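Local structure of aspartate aminotransferase (Plasmodium falciparum, 3K7Y) at residues N390-Y393 with I394-I398; F111-L114 with E115-K118; H292-R295 with I296-L300. The protein probably catalyses the reversible transfer of an amino group between L-aspartate and 2-oxoglutarate, giving oxaloacetate and L-glutamate, with pyridoxal 5'-phosphate as cofactor. All blocks are in the same frame, centred on the assembly; numbering follows the deposited sequence.

Contact 1: N390-Y393 with I394-I398; sequences NVDY and IADKI
Tyr393 and Lys397, one helical turn apart, meet with the first part of the lysine chain over one face of the phenol ring. Lys397 CG stands 4.0 Å from the centroid of the Tyr393 ring, offset toward the rim and 17° off its normal, a CH-pi contact. Tyr393 CG is anti to the backbone N (chi1 -176°), which holds the ring out where Lys397 can reach its face. Bends at chi2 and chi4 bring Lys397 NZ out past the rim, 3.3 Å from Tyr393 CE1. Both residues suit this partly exposed flank, pairing apolar surface with a polar end. Lys397 NZ also makes a long salt bridge to Asp396 OD2, 3.9 Å away.

On the next flank Asp392 and Asp396, charged residues suited to the outer face, run side by side, their carboxylate planes 10° apart. Their OD2 atoms lie 4.3 Å from each other, which would tend to raise their proton affinity; Lys397 and, for Asp396, the hydrogen bond of OD1 to Tyr339 OH may offset this. On the inner side Ile394 CD1 sits 3.6 Å from Asn390 CB.

Four backbone bonds, from Ile394 N to Asn390 O through Lys397 N to Tyr393 O, hold this alpha-helical spacing. Helix 390-403 turns apolar Ile394, Ala395 and Ile398 to Phe328 and Leu332 of helix 304-335, while Asn390, Tyr393 and Ile394 touch Ile32 of strand 32-33.

Contact 2: F111-L114 with E115-K118; sequences FVLL and EFLK
With chi1 at 176°, Leu113 sends CD1 forward to Phe116 and Leu117, while Glu115 has CG beside its own backbone N (chi1 -74°), directed back toward Phe111. These are i to i+3 and i to i+4 contacts within helix 105-118, which belongs to the large, cofactor-binding domain of a class I aminotransferase.

Leu113 CD1 approaches Phe116 at the ring edge, 4.1 Å from CD2, and lies 4.2 Å from Leu117 CD2. Branched leucines suit this buried place: Leu113 and Leu117 pack together, and Leu117, with Leu114, also rests on Leu125 of strand 124-128. Phe116 turns instead toward Leu278 and Ile281 of helix 268-283, where a flat ring can pack against aliphatic chains.

Glu115 is partly exposed. Its methylene groups serve the packing and its carboxylate plane stands 83° from the Phe111 ring; a long, weak ion pair joins Glu115 OE1 to Arg142 NH1. The side chain of Phe111 is about 5 Å from that of Thr107, a cofactor-binding residue, and meets Phe285 of the second subunit edge-to-face, so this flank also faces the dimer interface.

Backbone bonds from Glu115 N to Phe111 O and from Phe116 N to Val112 O hold the spacing. At the Phe111 ring itself, Glu115 CG lies in the plane at the edge, 4.0 Å from CD2.

Contact 3: H292-R295 with I296-L300; sequences HTNR and ILCQL
Ile296 lays its CG1 over one face of the His292 imidazole, one turn earlier in the same helix. The CH-pi contact puts Ile296 CG1 3.5 Å from the centroid of the His292 ring, 22° off the normal and offset toward the rim. A chi1 of 164° turns the imidazole away from its own N, outward with a slight advance toward Ile296, and the CG1 branch of Ile296 points back beside its own backbone N to meet it. Isoleucine suits this buried place because its slender CG1 branch fits the face of a flat ring.

A second pair, Asn294 and Cys298, lies on a different flank: Asn294 OD1 comes within 3.4 Å of Cys298 SG. Backbone bonds preserve the spacing of both pairs, with Ile296 N to His292 O at 2.9 Å and Cys298 N to Asn294 O at 3.2 Å; the bond from Leu297 N to Thr293 O is weak.

Further out, other parts of the chain fix the polar ends. Asn294 ND2 is hydrogen-bonded to Thr74 OG1 and Gln102 OE1; the Asn294 amide suits this place because its two N-H groups can serve both. Arg295 NH2 is hydrogen-bonded to Glu65 O, a reach that a long extended arginine can make. The His292 ring stacks on His292 of the second subunit, and Glu256 of that subunit accepts a hydrogen bond at OE1 from His292 N. The Thr293 side chain is about 6 Å from that of Arg257, which binds pyridoxal phosphate.

Helix 291-302 thus lies at the dimer interface, with His292, Ile296 and Gln299 against helix 50-62, and Asn294, Leu297 and Cys298 against helix 75-86.

Overall arrangement
Along the chain the order is contact 2, contact 3, contact 1, each within a single helix: 105-118, 291-302 and 390-403. Contacts 2 and 3 have centres about 25 Å apart and both touch the second subunit, placing them at the dimer interface and near the cofactor site. Helix 105-118 directly follows strand 98-104, at one edge of the mixed eight-stranded sheet. Contact 1 lies about 43 Å from contact 2 and 41 Å from contact 3, centre to centre, away from the cofactor and from the other subunit, against the long helix 304-335. The three therefore sample the dimer interface near the cofactor and the remote C-terminal region.

Contact 1: N390-Y393 with I394-I398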
ATOM      1  N   ASN A 390     -19.371 -20.417  25.067  1.00101.30           N
ATOM      2  CA  ASN A 390     -18.109 -19.978  25.653  1.00 97.61           C
ATOM      3  C   ASN A 390     -18.196 -19.358  27.037  1.00 95.11           C
ATOM      4  O   ASN A 390     -17.347 -19.629  27.889  1.00 94.19           O
ATOM      5  CB  ASN A 390     -17.388 -19.033  24.691  1.00 96.00           C
ATOM      6  CG  ASN A 390     -16.690 -19.774  23.564  1.00 97.53           C
ATOM      7  OD1 ASN A 390     -15.462 -19.772  23.481  1.00 95.59           O
ATOM      8  ND2 ASN A 390     -17.470 -20.437  22.702  1.00100.42           N
ATOM      9  N   VAL A 391     -19.222 -18.538  27.258  1.00 93.92           N
ATOM     10  CA  VAL A 391     -19.373 -17.783  28.503  1.00 91.32           C
ATOM     11  C   VAL A 391     -18.952 -18.537  29.770  1.00 90.37           C
ATOM     12  O   VAL A 391     -18.069 -18.075  30.492  1.00 88.64           O
ATOM     13  CB  VAL A 391     -20.796 -17.209  28.676  1.00 92.65           C
ATOM     14  CG1 VAL A 391     -20.960 -15.954  27.856  1.00 91.63           C
ATOM     15  CG2 VAL A 391     -21.858 -18.247  28.311  1.00 96.00           C
ATOM     16  N   ASP A 392     -19.566 -19.693  30.033  1.00 91.20           N
ATOM     17  CA  ASP A 392     -19.239 -20.459  31.232  1.00 90.18           C
ATOM     18  C   ASP A 392     -17.739 -20.619  31.351  1.00 87.28           C
ATOM     19  O   ASP A 392     -17.123 -20.040  32.240  1.00 85.42           O
ATOM     20  CB  ASP A 392     -19.943 -21.833  31.259  1.00 93.83           C
ATOM     21  CG  ASP A 392     -19.326 -22.823  32.294  1.00 95.38           C
ATOM     22  OD1 ASP A 392     -19.548 -24.052  32.149  1.00 97.34           O
ATOM     23  OD2 ASP A 392     -18.624 -22.387  33.247  1.00 94.96           O
ATOM     24  N   TYR A 393     -17.153 -21.387  30.440  1.00 86.70           N
ATOM     25  CA  TYR A 393     -15.741 -21.708  30.544  1.00 84.69           C
ATOM     26  C   TYR A 393     -14.914 -20.450  30.833  1.00 81.02           C
ATOM     27  O   TYR A 393     -14.169 -20.395  31.819  1.00 80.21           O
ATOM     28  CB  TYR A 393     -15.247 -22.424  29.291  1.00 85.95           C
ATOM     29  CG  TYR A 393     -13.813 -22.857  29.410  1.00 86.15           C
ATOM     30  CD1 TYR A 393     -13.457 -23.928  30.235  1.00 88.21           C
ATOM     31  CD2 TYR A 393     -12.801 -22.185  28.720  1.00 84.27           C
ATOM     32  CE1 TYR A 393     -12.126 -24.330  30.360  1.00 89.04           C
ATOM     33  CE2 TYR A 393     -11.466 -22.579  28.835  1.00 84.73           C
ATOM     34  CZ  TYR A 393     -11.134 -23.651  29.652  1.00 86.92           C
ATOM     35  OH  TYR A 393      -9.818 -24.049  29.774  1.00 87.46           O
ATOM     36  N   ILE A 394     -15.083 -19.435  29.991  1.00 78.48           N
ATOM     37  CA  ILE A 394     -14.342 -18.188  30.110  1.00 74.99           C
ATOM     38  C   ILE A 394     -14.517 -17.553  31.492  1.00 73.52           C
ATOM     39  O   ILE A 394     -13.537 -17.303  32.204  1.00 72.53           O
ATOM     40  CB  ILE A 394     -14.783 -17.178  29.031  1.00 74.11           C
ATOM     41  CG1 ILE A 394     -14.523 -17.735  27.634  1.00 74.15           C
ATOM     42  CG2 ILE A 394     -14.050 -15.867  29.207  1.00 72.27           C
ATOM     43  CD1 ILE A 394     -15.135 -16.923  26.535  1.00 73.07           C
ATOM     44  N   ALA A 395     -15.774 -17.304  31.849  1.00 73.27           N
ATOM     45  CA  ALA A 395     -16.125 -16.549  33.043  1.00 71.84           C
ATOM     46  C   ALA A 395     -15.646 -17.284  34.276  1.00 71.79           C
ATOM     47  O   ALA A 395     -15.072 -16.675  35.185  1.00 71.09           O
ATOM     48  CB  ALA A 395     -17.629 -16.308  33.095  1.00 72.88           C
ATOM     49  N   ASP A 396     -15.861 -18.595  34.282  1.00 72.58           N
ATOM     50  CA  ASP A 396     -15.310 -19.463  35.304  1.00 72.97           C
ATOM     51  C   ASP A 396     -13.801 -19.254  35.437  1.00 71.52           C
ATOM     52  O   ASP A 396     -13.334 -18.792  36.473  1.00 71.13           O
ATOM     53  CB  ASP A 396     -15.644 -20.924  34.999  1.00 75.26           C
ATOM     54  CG  ASP A 396     -15.075 -21.884  36.023  1.00 77.00           C
ATOM     55  OD1 ASP A 396     -14.549 -21.446  37.074  1.00 76.40           O
ATOM     56  OD2 ASP A 396     -15.159 -23.095  35.766  1.00 80.38           O
ATOM     57  N   LYS A 397     -13.049 -19.559  34.384  1.00 70.88           N
ATOM     58  CA  LYS A 397     -11.591 -19.478  34.443  1.00 70.31           C
ATOM     59  C   LYS A 397     -11.035 -18.120  34.897  1.00 68.81           C
ATOM     60  O   LYS A 397      -9.984 -18.068  35.546  1.00 69.13           O
ATOM     61  CB  LYS A 397     -10.964 -19.902  33.114  1.00 70.68           C
ATOM     62  CG  LYS A 397     -11.038 -21.413  32.817  1.00 73.32           C
ATOM     63  CD  LYS A 397     -10.537 -22.259  33.985  1.00 75.74           C
ATOM     64  CE  LYS A 397     -10.647 -23.745  33.704  1.00 79.96           C
ATOM     65  NZ  LYS A 397     -12.061 -24.214  33.661  1.00 82.71           N
ATOM     66  N   ILE A 398     -11.747 -17.039  34.561  1.00 67.52           N
ATOM     67  CA  ILE A 398     -11.400 -15.674  34.969  1.00 65.91           C
ATOM     68  C   ILE A 398     -11.488 -15.521  36.472  1.00 66.61           C
ATOM     69  O   ILE A 398     -10.620 -14.922  37.104  1.00 66.51           O
ATOM     70  CB  ILE A 398     -12.350 -14.642  34.332  1.00 65.16           C
ATOM     71  CG1 ILE A 398     -11.927 -14.328  32.891  1.00 64.19           C
ATOM     72  CG2 ILE A 398     -12.373 -13.349  35.149  1.00 65.30           C
ATOM     73  CD1 ILE A 398     -12.742 -13.218  32.227  1.00 62.94           C
TER

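Contact 2: F111-L114 with E115-K118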
ATOM      1  N   PHE A 111      -0.508   6.877   8.336  1.00 44.97           N
ATOM      2  CA  PHE A 111       0.878   7.117   7.944  1.00 45.23           C
ATOM      3  C   PHE A 111       1.099   8.178   6.871  1.00 45.24           C
ATOM      4  O   PHE A 111       2.013   8.966   7.042  1.00 46.06           O
ATOM      5  CB  PHE A 111       1.610   5.831   7.611  1.00 45.10           C
ATOM      6  CG  PHE A 111       1.830   5.606   6.170  1.00 45.81           C
ATOM      7  CD1 PHE A 111       1.194   4.561   5.530  1.00 47.25           C
ATOM      8  CD2 PHE A 111       2.724   6.403   5.456  1.00 47.03           C
ATOM      9  CE1 PHE A 111       1.438   4.308   4.180  1.00 49.19           C
ATOM     10  CE2 PHE A 111       2.975   6.176   4.119  1.00 47.70           C
ATOM     11  CZ  PHE A 111       2.329   5.126   3.471  1.00 48.82           C
ATOM     12  N   VAL A 112       0.294   8.234   5.801  1.00 44.92           N
ATOM     13  CA  VAL A 112       0.519   9.291   4.793  1.00 45.41           C
ATOM     14  C   VAL A 112       0.357  10.653   5.434  1.00 46.09           C
ATOM     15  O   VAL A 112       1.103  11.587   5.114  1.00 46.86           O
ATOM     16  CB  VAL A 112      -0.394   9.255   3.522  1.00 45.68           C
ATOM     17  CG1 VAL A 112      -0.068  10.464   2.602  1.00 45.21           C
ATOM     18  CG2 VAL A 112      -0.219   7.965   2.723  1.00 45.94           C
ATOM     19  N   LEU A 113      -0.609  10.762   6.346  1.00 45.80           N
ATOM     20  CA  LEU A 113      -0.832  12.017   7.059  1.00 46.22           C
ATOM     21  C   LEU A 113       0.341  12.396   7.936  1.00 46.68           C
ATOM     22  O   LEU A 113       0.694  13.572   8.031  1.00 47.47           O
ATOM     23  CB  LEU A 113      -2.085  11.946   7.907  1.00 45.94           C
ATOM     24  CG  LEU A 113      -2.370  13.162   8.764  1.00 46.48           C
ATOM     25  CD1 LEU A 113      -2.563  14.413   7.900  1.00 48.01           C
ATOM     26  CD2 LEU A 113      -3.607  12.877   9.579  1.00 46.83           C
ATOM     27  N   LEU A 114       0.947  11.407   8.578  1.00 46.79           N
ATOM     28  CA  LEU A 114       2.117  11.693   9.389  1.00 47.94           C
ATOM     29  C   LEU A 114       3.267  12.099   8.483  1.00 49.11           C
ATOM     30  O   LEU A 114       3.988  13.055   8.774  1.00 49.89           O
ATOM     31  CB  LEU A 114       2.477  10.515  10.282  1.00 47.71           C
ATOM     32  CG  LEU A 114       1.522  10.178  11.434  1.00 47.06           C
ATOM     33  CD1 LEU A 114       1.901   8.853  12.028  1.00 48.09           C
ATOM     34  CD2 LEU A 114       1.564  11.227  12.502  1.00 47.67           C
ATOM     35  N   GLU A 115       3.415  11.408   7.358  1.00 49.96           N
ATOM     36  CA  GLU A 115       4.424  11.818   6.384  1.00 51.96           C
ATOM     37  C   GLU A 115       4.117  13.245   5.972  1.00 53.47           C
ATOM     38  O   GLU A 115       5.026  14.035   5.729  1.00 54.00           O
ATOM     39  CB  GLU A 115       4.491  10.894   5.155  1.00 51.18           C
ATOM     40  CG  GLU A 115       5.135   9.543   5.378  1.00 52.26           C
ATOM     41  CD  GLU A 115       6.575   9.597   5.903  1.00 57.50           C
ATOM     42  OE1 GLU A 115       7.250   8.539   5.898  1.00 59.78           O
ATOM     43  OE2 GLU A 115       7.052  10.670   6.341  1.00 60.14           O
ATOM     44  N   PHE A 116       2.830  13.578   5.927  1.00 55.10           N
ATOM     45  CA  PHE A 116       2.418  14.916   5.496  1.00 57.99           C
ATOM     46  C   PHE A 116       2.694  15.961   6.560  1.00 59.85           C
ATOM     47  O   PHE A 116       2.905  17.127   6.245  1.00 60.53           O
ATOM     48  CB  PHE A 116       0.939  14.965   5.087  1.00 57.81           C
ATOM     49  CG  PHE A 116       0.480  16.337   4.674  1.00 59.25           C
ATOM     50  CD1 PHE A 116       1.091  17.001   3.610  1.00 59.87           C
ATOM     51  CD2 PHE A 116      -0.551  16.969   5.354  1.00 61.13           C
ATOM     52  CE1 PHE A 116       0.682  18.270   3.213  1.00 61.43           C
ATOM     53  CE2 PHE A 116      -0.979  18.250   4.968  1.00 63.43           C
ATOM     54  CZ  PHE A 116      -0.355  18.904   3.887  1.00 63.36           C
ATOM     55  N   LEU A 117       2.683  15.532   7.818  1.00 61.19           N
ATOM     56  CA  LEU A 117       2.973  16.431   8.912  1.00 63.82           C
ATOM     57  C   LEU A 117       4.469  16.737   9.022  1.00 66.07           C
ATOM     58  O   LEU A 117       4.828  17.872   9.335  1.00 67.64           O
ATOM     59  CB  LEU A 117       2.371  15.930  10.235  1.00 63.20           C
ATOM     60  CG  LEU A 117       0.834  15.809  10.341  1.00 63.30           C
ATOM     61  CD1 LEU A 117       0.398  15.564  11.758  1.00 61.59           C
ATOM     62  CD2 LEU A 117       0.082  17.033   9.788  1.00 65.64           C
ATOM     63  N   LYS A 118       5.340  15.758   8.749  1.00 67.49           N
ATOM     64  CA  LYS A 118       6.800  16.019   8.763  1.00 70.18           C
ATOM     65  C   LYS A 118       7.108  17.067   7.725  1.00 72.01           C
ATOM     66  O   LYS A 118       8.037  17.851   7.865  1.00 73.23           O
ATOM     67  CB  LYS A 118       7.639  14.753   8.504  1.00 69.78           C
ATOM     68  CG  LYS A 118       8.526  14.297   9.674  1.00 71.33           C
ATOM     69  CD  LYS A 118       9.774  15.191   9.848  1.00 74.87           C
ATOM     70  CE  LYS A 118      10.733  14.689  10.963  1.00 76.39           C
ATOM     71  NZ  LYS A 118      10.242  14.847  12.385  1.00 75.38           N
TER

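Contact 3: H292-R295 with I296-L300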
ATOM      1  N   HIS A 292      -9.147  -2.405  -7.420  1.00 64.70           N
ATOM      2  CA  HIS A 292     -10.189  -3.348  -7.019  1.00 66.02           C
ATOM      3  C   HIS A 292     -10.936  -2.879  -5.791  1.00 64.67           C
ATOM      4  O   HIS A 292     -12.161  -2.805  -5.795  1.00 65.14           O
ATOM      5  CB  HIS A 292      -9.610  -4.737  -6.753  1.00 67.23           C
ATOM      6  CG  HIS A 292     -10.529  -5.633  -5.981  1.00 69.00           C
ATOM      7  ND1 HIS A 292     -11.529  -6.372  -6.579  1.00 70.91           N
ATOM      8  CD2 HIS A 292     -10.602  -5.904  -4.653  1.00 69.13           C
ATOM      9  CE1 HIS A 292     -12.165  -7.072  -5.659  1.00 71.31           C
ATOM     10  NE2 HIS A 292     -11.625  -6.803  -4.482  1.00 70.48           N
ATOM     11  N   THR A 293     -10.195  -2.575  -4.735  1.00 63.65           N
ATOM     12  CA  THR A 293     -10.829  -2.221  -3.481  1.00 62.89           C
ATOM     13  C   THR A 293     -11.522  -0.878  -3.636  1.00 62.34           C
ATOM     14  O   THR A 293     -12.497  -0.605  -2.969  1.00 62.20           O
ATOM     15  CB  THR A 293      -9.878  -2.345  -2.253  1.00 61.74           C
ATOM     16  OG1 THR A 293      -8.856  -1.353  -2.313  1.00 62.40           O
ATOM     17  CG2 THR A 293      -9.200  -3.712  -2.242  1.00 62.50           C
ATOM     18  N   ASN A 294     -11.059  -0.067  -4.577  1.00 63.01           N
ATOM     19  CA  ASN A 294     -11.772   1.159  -4.901  1.00 63.52           C
ATOM     20  C   ASN A 294     -13.132   0.855  -5.477  1.00 65.23           C
ATOM     21  O   ASN A 294     -14.135   1.363  -4.997  1.00 65.01           O
ATOM     22  CB  ASN A 294     -10.990   2.009  -5.894  1.00 63.82           C
ATOM     23  CG  ASN A 294     -11.749   3.250  -6.314  1.00 63.46           C
ATOM     24  OD1 ASN A 294     -12.844   3.163  -6.871  1.00 64.03           O
ATOM     25  ND2 ASN A 294     -11.166   4.419  -6.052  1.00 62.22           N
ATOM     26  N   ARG A 295     -13.149   0.031  -6.518  1.00 67.76           N
ATOM     27  CA  ARG A 295     -14.393  -0.422  -7.156  1.00 70.30           C
ATOM     28  C   ARG A 295     -15.383  -1.114  -6.191  1.00 71.42           C
ATOM     29  O   ARG A 295     -16.548  -0.728  -6.142  1.00 72.39           O
ATOM     30  CB  ARG A 295     -14.085  -1.312  -8.368  1.00 71.70           C
ATOM     31  CG  ARG A 295     -13.383  -0.574  -9.520  1.00 71.80           C
ATOM     32  CD  ARG A 295     -12.810  -1.528 -10.576  1.00 71.81           C
ATOM     33  NE  ARG A 295     -12.502  -0.827 -11.824  1.00 71.52           N
ATOM     34  CZ  ARG A 295     -11.915  -1.376 -12.887  1.00 72.80           C
ATOM     35  NH1 ARG A 295     -11.546  -2.648 -12.878  1.00 73.36           N
ATOM     36  NH2 ARG A 295     -11.692  -0.642 -13.971  1.00 73.32           N
ATOM     37  N   ILE A 296     -14.936  -2.103  -5.409  1.00 72.01           N
ATOM     38  CA  ILE A 296     -15.821  -2.773  -4.426  1.00 73.04           C
ATOM     39  C   ILE A 296     -16.578  -1.764  -3.582  1.00 72.58           C
ATOM     40  O   ILE A 296     -17.765  -1.937  -3.331  1.00 73.75           O
ATOM     41  CB  ILE A 296     -15.053  -3.689  -3.434  1.00 72.70           C
ATOM     42  CG1 ILE A 296     -14.024  -4.569  -4.159  1.00 75.20           C
ATOM     43  CG2 ILE A 296     -16.021  -4.536  -2.587  1.00 72.49           C
ATOM     44  CD1 ILE A 296     -14.602  -5.480  -5.258  1.00 79.10           C
ATOM     45  N   LEU A 297     -15.883  -0.715  -3.150  1.00 71.58           N
ATOM     46  CA  LEU A 297     -16.453   0.295  -2.265  1.00 71.24           C
ATOM     47  C   LEU A 297     -17.507   1.176  -2.930  1.00 72.44           C
ATOM     48  O   LEU A 297     -18.620   1.324  -2.421  1.00 72.89           O
ATOM     49  CB  LEU A 297     -15.347   1.149  -1.661  1.00 69.74           C
ATOM     50  CG  LEU A 297     -15.601   1.356  -0.170  1.00 69.44           C
ATOM     51  CD1 LEU A 297     -14.307   1.202   0.618  1.00 68.40           C
ATOM     52  CD2 LEU A 297     -16.330   2.672   0.122  1.00 69.18           C
ATOM     53  N   CYS A 298     -17.148   1.769  -4.062  1.00 73.37           N
ATOM     54  CA  CYS A 298     -18.097   2.537  -4.863  1.00 75.08           C
ATOM     55  C   CYS A 298     -19.384   1.766  -5.172  1.00 77.48           C
ATOM     56  O   CYS A 298     -20.472   2.299  -4.984  1.00 78.02           O
ATOM     57  CB  CYS A 298     -17.440   2.992  -6.155  1.00 75.12           C
ATOM     58  SG  CYS A 298     -16.017   3.987  -5.846  1.00 73.05           S
ATOM     59  N   GLN A 299     -19.248   0.519  -5.626  1.00 79.15           N
ATOM     60  CA  GLN A 299     -20.388  -0.315  -5.982  1.00 82.47           C
ATOM     61  C   GLN A 299     -21.380  -0.479  -4.830  1.00 83.33           C
ATOM     62  O   GLN A 299     -22.572  -0.182  -4.993  1.00 84.70           O
ATOM     63  CB  GLN A 299     -19.916  -1.685  -6.469  1.00 83.65           C
ATOM     64  CG  GLN A 299     -20.864  -2.354  -7.474  1.00 88.21           C
ATOM     65  CD  GLN A 299     -20.546  -1.999  -8.927  1.00 91.55           C
ATOM     66  OE1 GLN A 299     -20.422  -0.825  -9.285  1.00 91.72           O
ATOM     67  NE2 GLN A 299     -20.415  -3.017  -9.769  1.00 94.07           N
ATOM     68  N   LEU A 300     -20.890  -0.953  -3.680  1.00 82.96           N
ATOM     69  CA  LEU A 300     -21.714  -1.085  -2.476  1.00 83.91           C
ATOM     70  C   LEU A 300     -22.366   0.251  -2.128  1.00 84.52           C
ATOM     71  O   LEU A 300     -23.588   0.406  -2.213  1.00 85.83           O
ATOM     72  CB  LEU A 300     -20.885  -1.591  -1.281  1.00 82.10           C
ATOM     73  CG  LEU A 300     -21.630  -1.796   0.055  1.00 82.04           C
ATOM     74  CD1 LEU A 300     -21.020  -2.922   0.863  1.00 81.43           C
ATOM     75  CD2 LEU A 300     -21.685  -0.527   0.909  1.00 80.87           C
TER